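Local coordinates for protein MGS-MChE2 (Uncultured bacterium, PDB 5JD6) that is an alpha/beta hydrolase that probably acts as an esterase, hydrolysing ester bonds with a serine nucleophile, at residues Cys196-Lys201 with Tyr224-Cys229. Numbering follows the deposited sequence.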
ATOM      1  N   CYS A 196       9.451   5.851  -3.650  1.00 27.12           N
ATOM      2  CA  CYS A 196      10.443   4.886  -3.200  1.00 31.57           C
ATOM      3  C   CYS A 196       9.965   3.476  -3.511  1.00 32.27           C
ATOM      4  O   CYS A 196       8.895   3.060  -3.063  1.00 29.55           O
ATOM      5  CB  CYS A 196      10.710   5.041  -1.703  1.00 25.86           C
ATOM      6  SG  CYS A 196      12.013   3.965  -1.065  1.00 31.70           S
ATOM      7  N   ILE A 197      10.755   2.742  -4.284  1.00 35.74           N
ATOM      8  CA  ILE A 197      10.397   1.378  -4.642  1.00 29.10           C
ATOM      9  C   ILE A 197      11.360   0.386  -4.002  1.00 29.67           C
ATOM     10  O   ILE A 197      12.524   0.299  -4.388  1.00 31.36           O
ATOM     11  CB  ILE A 197      10.393   1.178  -6.168  1.00 34.12           C
ATOM     12  CG1 ILE A 197       9.703   2.354  -6.858  1.00 31.42           C
ATOM     13  CG2 ILE A 197       9.716  -0.131  -6.529  1.00 31.87           C
ATOM     14  CD1 ILE A 197       9.855   2.348  -8.362  1.00 34.05           C
ATOM     15  N   ILE A 198      10.864  -0.351  -3.014  1.00 28.67           N
ATOM     16  CA  ILE A 198      11.651  -1.377  -2.340  1.00 32.58           C
ATOM     17  C   ILE A 198      11.116  -2.749  -2.731  1.00 36.57           C
ATOM     18  O   ILE A 198       9.914  -2.982  -2.688  1.00 30.23           O
ATOM     19  CB  ILE A 198      11.610  -1.207  -0.811  1.00 28.35           C
ATOM     20  CG1 ILE A 198      12.061   0.203  -0.424  1.00 29.43           C
ATOM     21  CG2 ILE A 198      12.480  -2.255  -0.134  1.00 34.04           C
ATOM     22  CD1 ILE A 198      11.970   0.494   1.056  1.00 26.38           C
ATOM     23  N   TRP A 199      12.000  -3.660  -3.120  1.00 33.21           N
ATOM     24  CA  TRP A 199      11.540  -4.919  -3.695  1.00 35.07           C
ATOM     25  C   TRP A 199      12.391  -6.112  -3.278  1.00 41.92           C
ATOM     26  O   TRP A 199      13.605  -5.996  -3.120  1.00 49.35           O
ATOM     27  CB  TRP A 199      11.522  -4.808  -5.220  1.00 36.44           C
ATOM     28  CG  TRP A 199      10.342  -5.453  -5.876  1.00 44.95           C
ATOM     29  CD1 TRP A 199      10.227  -6.758  -6.259  1.00 47.00           C
ATOM     30  CD2 TRP A 199       9.114  -4.816  -6.242  1.00 44.92           C
ATOM     31  NE1 TRP A 199       8.999  -6.973  -6.837  1.00 47.38           N
ATOM     32  CE2 TRP A 199       8.296  -5.796  -6.840  1.00 48.62           C
ATOM     33  CE3 TRP A 199       8.625  -3.511  -6.124  1.00 41.91           C
ATOM     34  CZ2 TRP A 199       7.017  -5.513  -7.316  1.00 49.35           C
ATOM     35  CZ3 TRP A 199       7.354  -3.232  -6.595  1.00 44.44           C
ATOM     36  CH2 TRP A 199       6.565  -4.229  -7.183  1.00 46.25           C
ATOM     37  N   GLY A 200      11.744  -7.259  -3.103  1.00 38.85           N
ATOM     38  CA  GLY A 200      12.463  -8.503  -2.895  1.00 50.39           C
ATOM     39  C   GLY A 200      13.119  -8.922  -4.196  1.00 56.28           C
ATOM     40  O   GLY A 200      12.494  -8.861  -5.255  1.00 59.74           O
ATOM     41  N   LYS A 201      14.376  -9.347  -4.122  1.00 46.80           N
ATOM     42  CA  LYS A 201      15.143  -9.674  -5.321  1.00 54.23           C
ATOM     43  C   LYS A 201      14.679 -10.970  -5.988  1.00 61.13           C
ATOM     44  O   LYS A 201      15.029 -11.241  -7.137  1.00 66.90           O
ATOM     45  CB  LYS A 201      16.635  -9.767  -4.994  1.00 56.89           C
ATOM     46  CG  LYS A 201      17.459  -8.636  -5.588  1.00 62.19           C
ATOM     47  CD  LYS A 201      17.753  -8.881  -7.062  1.00 69.47           C
ATOM     48  CE  LYS A 201      18.702  -7.829  -7.627  1.00 71.97           C
ATOM     49  NZ  LYS A 201      19.810  -7.490  -6.690  1.00 68.58           N
ATOM     50  N   TYR A 224      15.244   0.214  -4.693  1.00 35.30           N
ATOM     51  CA  TYR A 224      16.132  -0.514  -3.791  1.00 36.13           C
ATOM     52  C   TYR A 224      15.680  -1.964  -3.655  1.00 42.21           C
ATOM     53  O   TYR A 224      14.487  -2.240  -3.547  1.00 45.55           O
ATOM     54  CB  TYR A 224      16.176   0.156  -2.417  1.00 37.05           C
ATOM     55  CG  TYR A 224      16.443   1.643  -2.467  1.00 36.93           C
ATOM     56  CD1 TYR A 224      17.732   2.131  -2.636  1.00 43.92           C
ATOM     57  CD2 TYR A 224      15.407   2.558  -2.343  1.00 42.98           C
ATOM     58  CE1 TYR A 224      17.982   3.490  -2.682  1.00 45.01           C
ATOM     59  CE2 TYR A 224      15.647   3.919  -2.388  1.00 49.41           C
ATOM     60  CZ  TYR A 224      16.936   4.378  -2.558  1.00 49.85           C
ATOM     61  OH  TYR A 224      17.181   5.732  -2.604  1.00 55.49           O
ATOM     62  N   TRP A 225      16.634  -2.888  -3.657  1.00 43.09           N
ATOM     63  CA  TRP A 225      16.312  -4.309  -3.570  1.00 45.98           C
ATOM     64  C   TRP A 225      16.655  -4.918  -2.213  1.00 45.26           C
ATOM     65  O   TRP A 225      17.537  -4.437  -1.502  1.00 51.13           O
ATOM     66  CB  TRP A 225      17.036  -5.092  -4.670  1.00 50.07           C
ATOM     67  CG  TRP A 225      16.320  -5.101  -5.987  1.00 56.40           C
ATOM     68  CD1 TRP A 225      15.191  -5.802  -6.304  1.00 55.03           C
ATOM     69  CD2 TRP A 225      16.696  -4.391  -7.172  1.00 44.63           C
ATOM     70  NE1 TRP A 225      14.836  -5.565  -7.610  1.00 50.36           N
ATOM     71  CE2 TRP A 225      15.745  -4.702  -8.165  1.00 54.70           C
ATOM     72  CE3 TRP A 225      17.741  -3.518  -7.488  1.00 61.93           C
ATOM     73  CZ2 TRP A 225      15.808  -4.171  -9.451  1.00 67.03           C
ATOM     74  CZ3 TRP A 225      17.804  -2.992  -8.765  1.00 74.57           C
ATOM     75  CH2 TRP A 225      16.844  -3.321  -9.731  1.00 79.68           C
ATOM     76  N   ILE A 226      15.942  -5.985  -1.868  1.00 40.70           N
ATOM     77  CA  ILE A 226      16.275  -6.803  -0.709  1.00 45.75           C
ATOM     78  C   ILE A 226      16.483  -8.245  -1.165  1.00 50.34           C
ATOM     79  O   ILE A 226      15.578  -8.864  -1.725  1.00 53.23           O
ATOM     80  CB  ILE A 226      15.181  -6.747   0.373  1.00 45.22           C
ATOM     81  CG1 ILE A 226      14.959  -5.306   0.836  1.00 40.56           C
ATOM     82  CG2 ILE A 226      15.554  -7.629   1.555  1.00 42.14           C
ATOM     83  CD1 ILE A 226      13.854  -5.155   1.860  1.00 35.44           C
ATOM     84  N   ASP A 227      17.680  -8.773  -0.931  1.00 48.50           N
ATOM     85  CA  ASP A 227      18.039 -10.102  -1.415  1.00 56.24           C
ATOM     86  C   ASP A 227      17.449 -11.200  -0.533  1.00 59.75           C
ATOM     87  O   ASP A 227      17.280 -11.010   0.673  1.00 53.80           O
ATOM     88  CB  ASP A 227      19.563 -10.243  -1.498  1.00 55.54           C
ATOM     89  CG  ASP A 227      20.000 -11.626  -1.934  1.00 75.47           C
ATOM     90  OD1 ASP A 227      19.435 -12.146  -2.920  1.00 74.43           O
ATOM     91  OD2 ASP A 227      20.922 -12.185  -1.306  1.00 82.25           O
ATOM     92  N   LYS A 228      17.145 -12.342  -1.151  1.00 56.69           N
ATOM     93  CA  LYS A 228      16.536 -13.485  -0.471  1.00 59.00           C
ATOM     94  C   LYS A 228      15.232 -13.054   0.178  1.00 55.79           C
ATOM     95  O   LYS A 228      14.986 -13.296   1.360  1.00 56.21           O
ATOM     96  CB  LYS A 228      17.505 -14.090   0.549  1.00 62.32           C
ATOM     97  CG  LYS A 228      18.887 -14.306  -0.042  1.00 65.89           C
ATOM     98  CD  LYS A 228      19.738 -15.273   0.754  1.00 70.16           C
ATOM     99  CE  LYS A 228      20.978 -15.642  -0.045  1.00 73.84           C
ATOM    100  NZ  LYS A 228      22.008 -16.322   0.781  1.00 92.42           N
ATOM    101  N   CYS A 229      14.400 -12.411  -0.632  1.00 52.97           N
ATOM    102  CA  CYS A 229      13.157 -11.820  -0.173  1.00 57.06           C
ATOM    103  C   CYS A 229      12.071 -11.976  -1.230  1.00 54.01           C
ATOM    104  O   CYS A 229      12.325 -11.813  -2.424  1.00 49.80           O
ATOM    105  CB  CYS A 229      13.370 -10.345   0.162  1.00 54.13           C
ATOM    106  SG  CYS A 229      11.865  -9.463   0.544  1.00 53.69           S
TER
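Parallel strand pairing joins 196-201 to 224-229 where I198, W199 and G200 face Y224, W225 and I226 at the border of the central sheet; strand 221-226 is its last strand on this side. Four backbone hydrogen bonds run along the pair: Y224 N to I197 O (2.7 Å, nearly straight at 172°), W199 N to Y224 O, I226 N to W199 O, and K201 N to I226 O. Beta-branched I198 and I226 suit extended backbone and share one face, with CG2 of I198 3.8 Å from CD1 of I226; helix 238-252 covers both. On that face too, the C196 sulfur meets the Y224 ring at its edge, SG lying 3.9 Å from CE2. The opposite face carries the tryptophans: W199 CB abuts W225 CD1 at 4.0 Å, while the W199 indole leads away and gives its NE1 hydrogen to T206 O. With CG anti to its own carbonyl carbon (chi1 -84°), W225 presents one indole face to K201, whose bent chain lays CE 4.0 Å from the centroid of the five-membered ring, a CH-pi contact that suits the flexible methylene chain of a solvent-exposed lysine. A serine in place of W225 would probably leave the K201 methylenes without their aromatic platform and free the chain to swing into solvent. G200, having no side chain, lets the loop after strand 221-226 fold back: its CA sits 3.3 Å from C229 O and 3.6 Å from C229 SG. Linked through helix 208-217, the strands form a beta-alpha-beta crossover typical of the alpha/beta hydrolase fold, and the loops that follow them carry D203 and H231, consistent with the acid and histidine of a Ser-His-Asp triad.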